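Local coordinates for putative pilus assembly-related protein (Burkholderia pseudomallei, PDB 4DAD) that is probably involved in pilus assembly through a CheY-like receiver domain, the part crystallised here, joined in the full protein to a predicted ATP-binding module, at residues A[21-32]-A[65-76]; A[82-90]-A[111-119]. All blocks are in the same frame, centred on the assembly; numbering follows the deposited sequence. Where two conformers were deposited one is given.

Interaction 1. Residues A[21-32]-A[65-76]; sequences INILVASEDASR and LDAFDILMIDGA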
loop_
_atom_site.group_PDB
_atom_site.type_symbol
_atom_site.label_atom_id
_atom_site.label_comp_id
_atom_site.label_asym_id
_atom_site.label_seq_id
_atom_site.Cartn_x
_atom_site.Cartn_y
_atom_site.Cartn_z
ATOM N N ILE A 21 -10.827 -9.681 -13.461
ATOM C CA ILE A 21 -9.567 -9.472 -12.749
ATOM C C ILE A 21 -8.453 -10.342 -13.297
ATOM O O ILE A 21 -8.508 -11.577 -13.268
ATOM C CB ILE A 21 -9.701 -9.637 -11.214
ATOM C CG1 ILE A 21 -10.809 -8.694 -10.665
ATOM C CG2 ILE A 21 -8.357 -9.345 -10.564
ATOM C CD1 ILE A 21 -11.435 -9.066 -9.303
ATOM N N ASN A 22 -7.432 -9.646 -13.793
ATOM C CA ASN A 22 -6.224 -10.196 -14.358
ATOM C C ASN A 22 -5.152 -10.238 -13.300
ATOM O O ASN A 22 -4.739 -9.196 -12.796
ATOM C CB ASN A 22 -5.795 -9.364 -15.566
ATOM C CG ASN A 22 -6.741 -9.487 -16.727
ATOM O OD1 ASN A 22 -7.494 -10.458 -16.866
ATOM N ND2 ASN A 22 -6.709 -8.510 -17.601
ATOM N N ILE A 23 -4.704 -11.447 -12.974
ATOM C CA ILE A 23 -3.660 -11.718 -11.983
ATOM C C ILE A 23 -2.393 -12.263 -12.648
ATOM O O ILE A 23 -2.443 -13.248 -13.375
ATOM C CB ILE A 23 -4.156 -12.714 -10.879
ATOM C CG1 ILE A 23 -5.544 -12.282 -10.306
ATOM C CG2 ILE A 23 -3.067 -12.890 -9.772
ATOM C CD1 ILE A 23 -5.913 -12.794 -8.950
ATOM N N LEU A 24 -1.255 -11.636 -12.369
ATOM C CA LEU A 24 0.061 -12.121 -12.791
ATOM C C LEU A 24 0.713 -12.774 -11.574
ATOM O O LEU A 24 0.821 -12.130 -10.521
ATOM C CB LEU A 24 0.917 -10.996 -13.355
ATOM C CG LEU A 24 2.347 -11.370 -13.815
ATOM C CD1 LEU A 24 2.331 -12.366 -15.011
ATOM C CD2 LEU A 24 3.128 -10.121 -14.155
ATOM N N VAL A 25 1.058 -14.067 -11.688
ATOM C CA VAL A 25 1.699 -14.862 -10.614
ATOM C C VAL A 25 3.179 -15.024 -10.986
ATOM O O VAL A 25 3.479 -15.505 -12.073
ATOM C CB VAL A 25 0.986 -16.225 -10.314
ATOM C CG1 VAL A 25 1.769 -17.018 -9.276
ATOM C CG2 VAL A 25 -0.428 -15.998 -9.794
ATOM N N ALA A 26 4.098 -14.573 -10.116
ATOM C CA ALA A 26 5.530 -14.579 -10.417
ATOM C C ALA A 26 6.317 -15.384 -9.426
ATOM O O ALA A 26 6.264 -15.080 -8.235
ATOM C CB ALA A 26 6.056 -13.142 -10.445
ATOM N N SER A 27 7.085 -16.387 -9.915
ATOM C CA SER A 27 7.975 -17.239 -9.091
ATOM C C SER A 27 9.110 -17.861 -9.930
ATOM O O SER A 27 8.888 -18.251 -11.059
ATOM C CB SER A 27 7.200 -18.337 -8.368
ATOM O OG SER A 27 8.096 -19.141 -7.610
ATOM N N GLU A 28 10.309 -17.975 -9.347
ATOM C CA GLU A 28 11.531 -18.532 -9.943
ATOM C C GLU A 28 11.416 -20.044 -10.094
ATOM O O GLU A 28 12.021 -20.611 -11.009
ATOM C CB GLU A 28 12.734 -18.185 -9.032
ATOM C CG GLU A 28 14.122 -18.548 -9.566
ATOM C CD GLU A 28 14.689 -19.927 -9.258
ATOM O OE1 GLU A 28 14.413 -20.465 -8.160
ATOM O OE2 GLU A 28 15.451 -20.451 -10.104
ATOM N N ASP A 29 10.659 -20.689 -9.175
ATOM C CA ASP A 29 10.462 -22.137 -9.077
ATOM C C ASP A 29 9.219 -22.592 -9.808
ATOM O O ASP A 29 8.103 -22.217 -9.457
ATOM C CB ASP A 29 10.393 -22.586 -7.600
ATOM C CG ASP A 29 10.581 -24.086 -7.430
ATOM O OD1 ASP A 29 11.738 -24.551 -7.492
ATOM O OD2 ASP A 29 9.573 -24.797 -7.296
ATOM N N ALA A 30 9.431 -23.464 -10.788
ATOM C CA ALA A 30 8.422 -24.099 -11.639
ATOM C C ALA A 30 7.324 -24.764 -10.816
ATOM O O ALA A 30 6.151 -24.660 -11.175
ATOM C CB ALA A 30 9.080 -25.140 -12.541
ATOM N N SER A 31 7.708 -25.456 -9.737
ATOM C CA SER A 31 6.774 -26.164 -8.876
ATOM C C SER A 31 5.958 -25.168 -8.039
ATOM O O SER A 31 4.734 -25.304 -8.014
ATOM C CB SER A 31 7.504 -27.172 -8.002
ATOM O OG SER A 31 6.604 -28.137 -7.492
ATOM N N ARG A 32 6.603 -24.131 -7.438
ATOM C CA ARG A 32 5.903 -23.087 -6.649
ATOM C C ARG A 32 4.956 -22.272 -7.537
ATOM O O ARG A 32 3.826 -22.007 -7.119
ATOM C CB ARG A 32 6.869 -22.119 -5.927
ATOM C CG ARG A 32 7.747 -22.728 -4.835
ATOM C CD ARG A 32 7.480 -22.039 -3.515
ATOM N NE ARG A 32 8.595 -21.223 -3.021
ATOM C CZ ARG A 32 8.493 -20.359 -2.007
ATOM N NH1 ARG A 32 7.321 -20.147 -1.416
ATOM N NH2 ARG A 32 9.553 -19.670 -1.606
ATOM N N LEU A 65 2.487 -5.041 -18.530
ATOM C CA LEU A 65 2.061 -4.939 -17.133
ATOM C C LEU A 65 0.750 -4.216 -16.966
ATOM O O LEU A 65 0.017 -4.522 -16.024
ATOM C CB LEU A 65 3.102 -4.233 -16.279
ATOM C CG LEU A 65 4.196 -5.063 -15.651
ATOM C CD1 LEU A 65 5.068 -4.174 -14.822
ATOM C CD2 LEU A 65 3.642 -6.166 -14.787
ATOM N N ASP A 66 0.471 -3.231 -17.842
ATOM C CA ASP A 66 -0.752 -2.420 -17.862
ATOM C C ASP A 66 -2.021 -3.300 -17.905
ATOM O O ASP A 66 -3.044 -2.905 -17.353
ATOM C CB ASP A 66 -0.740 -1.444 -19.060
ATOM C CG ASP A 66 0.181 -0.238 -18.897
ATOM O OD1 ASP A 66 0.746 -0.066 -17.795
ATOM O OD2 ASP A 66 0.337 0.535 -19.879
ATOM N N ALA A 67 -1.932 -4.491 -18.523
ATOM C CA ALA A 67 -3.017 -5.448 -18.656
ATOM C C ALA A 67 -3.372 -6.189 -17.319
ATOM O O ALA A 67 -4.375 -6.894 -17.272
ATOM C CB ALA A 67 -2.646 -6.469 -19.721
ATOM N N PHE A 68 -2.583 -6.038 -16.260
ATOM C CA PHE A 68 -2.853 -6.748 -15.011
ATOM C C PHE A 68 -3.350 -5.848 -13.924
ATOM O O PHE A 68 -3.026 -4.666 -13.873
ATOM C CB PHE A 68 -1.609 -7.509 -14.508
ATOM C CG PHE A 68 -1.133 -8.535 -15.500
ATOM C CD1 PHE A 68 -1.793 -9.747 -15.636
ATOM C CD2 PHE A 68 -0.093 -8.248 -16.373
ATOM C CE1 PHE A 68 -1.396 -10.668 -16.598
ATOM C CE2 PHE A 68 0.302 -9.175 -17.339
ATOM C CZ PHE A 68 -0.350 -10.377 -17.438
ATOM N N ASP A 69 -4.171 -6.424 -13.058
ATOM C CA ASP A 69 -4.739 -5.742 -11.906
ATOM C C ASP A 69 -3.932 -6.141 -10.685
ATOM O O ASP A 69 -3.669 -5.302 -9.836
ATOM C CB ASP A 69 -6.219 -6.116 -11.735
ATOM C CG ASP A 69 -7.080 -5.786 -12.927
ATOM O OD1 ASP A 69 -7.303 -4.578 -13.184
ATOM O OD2 ASP A 69 -7.560 -6.736 -13.595
ATOM N N ILE A 70 -3.520 -7.420 -10.610
ATOM C CA ILE A 70 -2.792 -7.959 -9.455
ATOM C C ILE A 70 -1.506 -8.677 -9.887
ATOM O O ILE A 70 -1.463 -9.372 -10.899
ATOM C CB ILE A 70 -3.705 -8.869 -8.595
ATOM C CG1 ILE A 70 -4.887 -8.073 -8.022
ATOM C CG2 ILE A 70 -2.939 -9.597 -7.463
ATOM C CD1 ILE A 70 -6.148 -8.983 -7.595
ATOM N N LEU A 71 -0.454 -8.461 -9.096
ATOM C CA LEU A 71 0.839 -9.083 -9.225
ATOM C C LEU A 71 1.141 -9.775 -7.918
ATOM O O LEU A 71 1.345 -9.127 -6.899
ATOM C CB LEU A 71 1.924 -8.057 -9.615
ATOM C CG LEU A 71 3.390 -8.482 -9.517
ATOM C CD1 LEU A 71 3.670 -9.760 -10.279
ATOM C CD2 LEU A 71 4.289 -7.366 -10.006
HETATM N N MSE A 72 1.151 -11.107 -7.952
HETATM C CA MSE A 72 1.481 -11.904 -6.784
HETATM C C MSE A 72 2.921 -12.402 -6.914
HETATM O O MSE A 72 3.219 -13.178 -7.824
HETATM C CB MSE A 72 0.504 -13.038 -6.656
HETATM C CG MSE A 72 0.366 -13.534 -5.250
HETATM SE SE MSE A 72 -1.076 -14.816 -5.183
HETATM C CE MSE A 72 -2.467 -13.725 -6.049
ATOM N N ILE A 73 3.831 -11.873 -6.073
ATOM C CA ILE A 73 5.251 -12.195 -6.130
ATOM C C ILE A 73 5.625 -13.204 -5.049
ATOM O O ILE A 73 5.362 -12.970 -3.872
ATOM C CB ILE A 73 6.127 -10.907 -6.034
ATOM C CG1 ILE A 73 6.027 -10.037 -7.289
ATOM C CG2 ILE A 73 7.610 -11.211 -5.761
ATOM C CD1 ILE A 73 6.304 -8.494 -6.971
ATOM N N ASP A 74 6.299 -14.297 -5.450
ATOM C CA ASP A 74 6.858 -15.254 -4.507
ATOM C C ASP A 74 8.190 -14.645 -3.972
ATOM O O ASP A 74 9.125 -14.413 -4.750
ATOM C CB ASP A 74 7.048 -16.623 -5.181
ATOM C CG ASP A 74 7.817 -17.660 -4.383
ATOM O OD1 ASP A 74 8.089 -17.413 -3.190
ATOM O OD2 ASP A 74 8.131 -18.732 -4.948
ATOM N N GLY A 75 8.229 -14.356 -2.666
ATOM C CA GLY A 75 9.367 -13.728 -1.993
ATOM C C GLY A 75 10.337 -14.653 -1.293
ATOM O O GLY A 75 10.662 -14.431 -0.123
ATOM N N ALA A 76 10.840 -15.673 -2.032
ATOM C CA ALA A 76 11.796 -16.702 -1.599
ATOM C C ALA A 76 13.131 -16.101 -1.100
ATOM O O ALA A 76 13.631 -16.493 -0.035
ATOM C CB ALA A 76 12.063 -17.670 -2.743
#
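Asn22 to Ala26 pair with Ile70 to Asp74 as parallel neighbours in the central sheet of a CheY-like receiver domain. The backbone ladder is regular. Leu24 N gives to Ile70 O, Met72 N to Leu24 O, Ala26 N to Met72 O and Asp74 N to Ala26 O. The other edge of strand 22-26 bonds to strand 47-51.

Asn22 is gripped at three points. Its backbone N gives a nearly straight bond to Asp69 OD2 (2.9 Å, 175° at the hydrogen), which accepts through its anti lone pair. Asn22 O takes two donors, Asp69 N at 2.8 Å and Ile70 N at 3.1 Å. Asn22 ND2 reaches Ala67 O at 2.9 Å, with Ala67 O nearly in the amide plane of Asn22. Asp69 OD2 also forms a salt bridge with Arg145.

Apolar groups flank the ladder. Leu24 CB sits over a face of the Phe68 ring, 3.9 Å from its centroid. Leu24 and Leu71 lie side by side. On the other face of the sheet Ile23 CG2 meets Ile70 CG2 and the methyl of selenomethionine Met72, and helices 30-43 and 128-140 pack there.

At the C-terminal end lies Asp74, the predicted phosphorylation site, unmodified here. Its CG is anti to the backbone N (chi1 171°), which sets the carboxylate between Ser27 OG and the Arg32 guanidinium. Asp29 N-caps helix 30-43, its OD2 accepting from Arg32 N. Arg32 is bent at chi2 and chi3, and Trp124 makes a cation-pi contact with it. The guanidinium and carboxylate planes are 72° apart. Asp74 OD1 lies over a guanidinium face, 3.1 Å from Arg32 NH2, so this salt bridge is one of charge alone. Asp74 OD2 instead accepts from Ser27 OG at 2.7 Å, through its anti lone pair.

Interaction 2. Residues A[82-90]-A[111-119]; sequences ELAAIEKLS and LDAMRAGVR. With SO4 (sulfate ion), chain D.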
loop_
_atom_site.group_PDB
_atom_site.type_symbol
_atom_site.label_atom_id
_atom_site.label_comp_id
_atom_site.label_asym_id
_atom_site.label_seq_id
_atom_site.Cartn_x
_atom_site.Cartn_y
_atom_site.Cartn_z
ATOM N N GLU A 82 15.650 -6.317 -5.479
ATOM C CA GLU A 82 14.294 -6.712 -5.843
ATOM C C GLU A 82 13.261 -5.806 -5.161
ATOM O O GLU A 82 12.272 -5.476 -5.813
ATOM C CB GLU A 82 14.026 -8.196 -5.562
ATOM C CG GLU A 82 13.355 -8.915 -6.733
ATOM C CD GLU A 82 14.195 -9.169 -7.978
ATOM O OE1 GLU A 82 15.078 -10.058 -7.938
ATOM O OE2 GLU A 82 13.948 -8.498 -9.006
ATOM N N LEU A 83 13.511 -5.337 -3.908
ATOM C CA LEU A 83 12.613 -4.388 -3.212
ATOM C C LEU A 83 12.579 -3.051 -3.961
ATOM O O LEU A 83 11.515 -2.428 -4.105
ATOM C CB LEU A 83 13.018 -4.165 -1.749
ATOM C CG LEU A 83 12.602 -5.244 -0.749
ATOM C CD1 LEU A 83 13.378 -5.112 0.532
ATOM C CD2 LEU A 83 11.125 -5.178 -0.420
ATOM N N ALA A 84 13.742 -2.647 -4.486
ATOM C CA ALA A 84 13.873 -1.444 -5.301
ATOM C C ALA A 84 13.096 -1.607 -6.632
ATOM O O ALA A 84 12.429 -0.673 -7.083
ATOM C CB ALA A 84 15.344 -1.174 -5.569
ATOM N N ALA A 85 13.165 -2.816 -7.225
ATOM C CA ALA A 85 12.496 -3.171 -8.468
ATOM C C ALA A 85 11.003 -3.160 -8.283
ATOM O O ALA A 85 10.305 -2.656 -9.162
ATOM C CB ALA A 85 12.963 -4.539 -8.934
ATOM N N ILE A 86 10.508 -3.680 -7.125
ATOM C CA ILE A 86 9.085 -3.686 -6.741
ATOM C C ILE A 86 8.640 -2.243 -6.514
ATOM O O ILE A 86 7.511 -1.894 -6.890
ATOM C CB ILE A 86 8.831 -4.581 -5.502
ATOM C CG1 ILE A 86 9.094 -6.070 -5.844
ATOM C CG2 ILE A 86 7.414 -4.383 -4.949
ATOM C CD1 ILE A 86 9.429 -6.985 -4.669
ATOM N N GLU A 87 9.532 -1.397 -5.904
ATOM C CA GLU A 87 9.273 0.032 -5.680
ATOM C C GLU A 87 9.077 0.705 -7.041
ATOM O O GLU A 87 8.093 1.403 -7.237
ATOM C CB GLU A 87 10.434 0.679 -4.895
ATOM C CG GLU A 87 10.038 1.527 -3.694
ATOM C CD GLU A 87 11.139 1.814 -2.678
ATOM O OE1 GLU A 87 12.038 0.956 -2.498
ATOM O OE2 GLU A 87 11.070 2.883 -2.025
ATOM N N LYS A 88 10.001 0.448 -7.995
ATOM C CA LYS A 88 9.940 1.020 -9.348
ATOM C C LYS A 88 8.669 0.542 -10.028
ATOM O O LYS A 88 7.975 1.331 -10.685
ATOM C CB LYS A 88 11.195 0.656 -10.171
ATOM C CG LYS A 88 11.241 1.323 -11.557
ATOM C CD LYS A 88 12.591 1.130 -12.268
ATOM C CE LYS A 88 12.626 1.761 -13.647
ATOM N NZ LYS A 88 13.980 1.683 -14.273
ATOM N N LEU A 89 8.347 -0.749 -9.817
ATOM C CA LEU A 89 7.184 -1.411 -10.381
ATOM C C LEU A 89 5.870 -0.776 -9.888
ATOM O O LEU A 89 5.054 -0.424 -10.735
ATOM C CB LEU A 89 7.226 -2.912 -10.072
ATOM C CG LEU A 89 6.807 -3.821 -11.194
ATOM C CD1 LEU A 89 7.367 -5.207 -10.982
ATOM C CD2 LEU A 89 5.315 -3.885 -11.283
ATOM N N SER A 90 5.666 -0.605 -8.558
ATOM C CA SER A 90 4.431 0.012 -8.049
ATOM C C SER A 90 4.382 1.502 -8.344
ATOM O O SER A 90 3.290 2.040 -8.492
ATOM C CB SER A 90 4.215 -0.257 -6.558
ATOM O OG SER A 90 5.422 -0.301 -5.819
ATOM N N LEU A 111 7.539 -4.292 6.898
ATOM C CA LEU A 111 7.738 -2.859 6.745
ATOM C C LEU A 111 8.517 -2.528 5.472
ATOM O O LEU A 111 8.241 -1.499 4.858
ATOM C CB LEU A 111 8.473 -2.314 7.971
ATOM C CG LEU A 111 8.546 -0.802 8.106
ATOM C CD1 LEU A 111 7.161 -0.194 8.337
ATOM C CD2 LEU A 111 9.527 -0.411 9.172
ATOM N N ASP A 112 9.480 -3.376 5.075
ATOM C CA ASP A 112 10.262 -3.182 3.849
ATOM C C ASP A 112 9.390 -3.374 2.603
ATOM O O ASP A 112 9.582 -2.668 1.609
ATOM C CB ASP A 112 11.467 -4.136 3.802
ATOM C CG ASP A 112 12.687 -3.677 4.578
ATOM O OD1 ASP A 112 12.687 -2.512 5.068
ATOM O OD2 ASP A 112 13.639 -4.477 4.708
ATOM N N ALA A 113 8.421 -4.324 2.680
ATOM C CA ALA A 113 7.442 -4.637 1.642
ATOM C C ALA A 113 6.519 -3.438 1.425
ATOM O O ALA A 113 6.356 -2.973 0.303
ATOM C CB ALA A 113 6.642 -5.869 2.041
HETATM N N MSE A 114 5.960 -2.923 2.512
HETATM C CA MSE A 114 5.095 -1.750 2.566
HETATM C C MSE A 114 5.761 -0.520 1.916
HETATM O O MSE A 114 5.141 0.188 1.109
HETATM C CB MSE A 114 4.831 -1.468 4.031
HETATM C CG MSE A 114 3.635 -0.623 4.273
HETATM SE SE MSE A 114 3.267 -0.691 6.157
HETATM C CE MSE A 114 1.445 -0.481 6.104
ATOM N N ARG A 115 7.036 -0.286 2.265
ATOM C CA ARG A 115 7.820 0.831 1.745
ATOM C C ARG A 115 8.263 0.587 0.286
ATOM O O ARG A 115 8.700 1.518 -0.393
ATOM C CB ARG A 115 9.006 1.125 2.660
ATOM C CG ARG A 115 8.515 1.563 4.004
ATOM C CD ARG A 115 9.638 1.792 4.959
ATOM N NE ARG A 115 9.122 2.448 6.153
ATOM C CZ ARG A 115 9.836 2.675 7.242
ATOM N NH1 ARG A 115 11.106 2.308 7.295
ATOM N NH2 ARG A 115 9.288 3.285 8.285
ATOM N N ALA A 116 8.091 -0.632 -0.207
ATOM C CA ALA A 116 8.371 -0.964 -1.609
ATOM C C ALA A 116 7.059 -0.962 -2.402
ATOM O O ALA A 116 7.061 -1.305 -3.561
ATOM C CB ALA A 116 9.080 -2.313 -1.720
ATOM N N GLY A 117 5.958 -0.584 -1.768
ATOM C CA GLY A 117 4.644 -0.505 -2.398
ATOM C C GLY A 117 3.767 -1.745 -2.332
ATOM O O GLY A 117 2.754 -1.816 -3.032
ATOM N N VAL A 118 4.116 -2.725 -1.491
ATOM C CA VAL A 118 3.309 -3.953 -1.396
ATOM C C VAL A 118 2.046 -3.646 -0.565
ATOM O O VAL A 118 2.119 -2.844 0.353
ATOM C CB VAL A 118 4.165 -5.148 -0.872
ATOM C CG1 VAL A 118 3.302 -6.343 -0.528
ATOM C CG2 VAL A 118 5.211 -5.546 -1.919
ATOM N N ARG A 119 0.885 -4.207 -0.955
ATOM C CA ARG A 119 -0.435 -3.973 -0.316
ATOM C C ARG A 119 -0.858 -5.092 0.602
ATOM O O ARG A 119 -1.747 -4.904 1.430
ATOM C CB ARG A 119 -1.529 -3.766 -1.377
ATOM C CG ARG A 119 -1.033 -2.881 -2.508
ATOM C CD ARG A 119 -1.757 -1.571 -2.617
ATOM N NE ARG A 119 -1.775 -0.786 -1.384
ATOM C CZ ARG A 119 -2.604 0.239 -1.194
ATOM N NH1 ARG A 119 -3.466 0.591 -2.141
ATOM N NH2 ARG A 119 -2.579 0.916 -0.056
HETATM S S SO4 D . 12.722 4.280 9.461
HETATM O O1 SO4 D . 11.390 4.890 9.382
HETATM O O2 SO4 D . 13.197 3.930 8.120
HETATM O O3 SO4 D . 13.664 5.237 10.031
HETATM O O4 SO4 D . 12.657 3.073 10.295
#
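Ile86 CG2 is anti to the backbone N (chi1 -67° for CG1) and meets Ala116 O. Ile86 CG2 also lies 3.9 Å from Val118 CG2. Leu83 CG is anti to its carbonyl carbon (chi1 -79°). Leu83 CD2 reaches Ala116 CB at 3.8 Å, and Leu83 CD1 meets Asp112 CB. One side of helix 80-92 thus packs on the end of helix 107-114 and the turn into strand 118-123, a helix-to-strand connection of the receiver fold.

Ala116 CB rests 3.4 Å from Leu83 O. Gly117 closes the helix in a Schellman motif, with positive phi (91°): Val118 N bonds back to Ala113 O and Gly117 N to Met114 O. Glu87 CA makes a CA-H...O contact with Ala116 O at 3.3 Å. Ser90 OG gives its hydrogen to Ile86 O at 2.8 Å, within its own helix.

Arg115 extends away from helix 80-92. It binds a sulfate, probably picked up from the crystallisation medium, by two weak bonds. Between the two segments the contact is held mainly by apolar contacts and a single CA-H...O contact, while the salt bridge of Arg115 NE to Asp120 of the second subunit lies across the subunit interface.

How the interactions relate
Interaction 1 is the buried one, near the centre of the chain; interaction 2 lies farther out and is partly buried. Their centres are about 14 Å apart. Interaction 1 joins two sheet strands through backbone bonds and has polar side chains at both ends. Interaction 2 sets a helix against a helix end and the start of the edge strand 118-123, with little polar bonding between its segments. Strand 70-74 leads along the chain into helix 80-92, which then packs back on it: Leu71 and Ile73 of the strand touch Leu89 and Ile86. Leu65, before the strand, also touches Leu89. The second subunit packs against segment 111-119 of interaction 2, whereas it makes no contact with the segments of interaction 1.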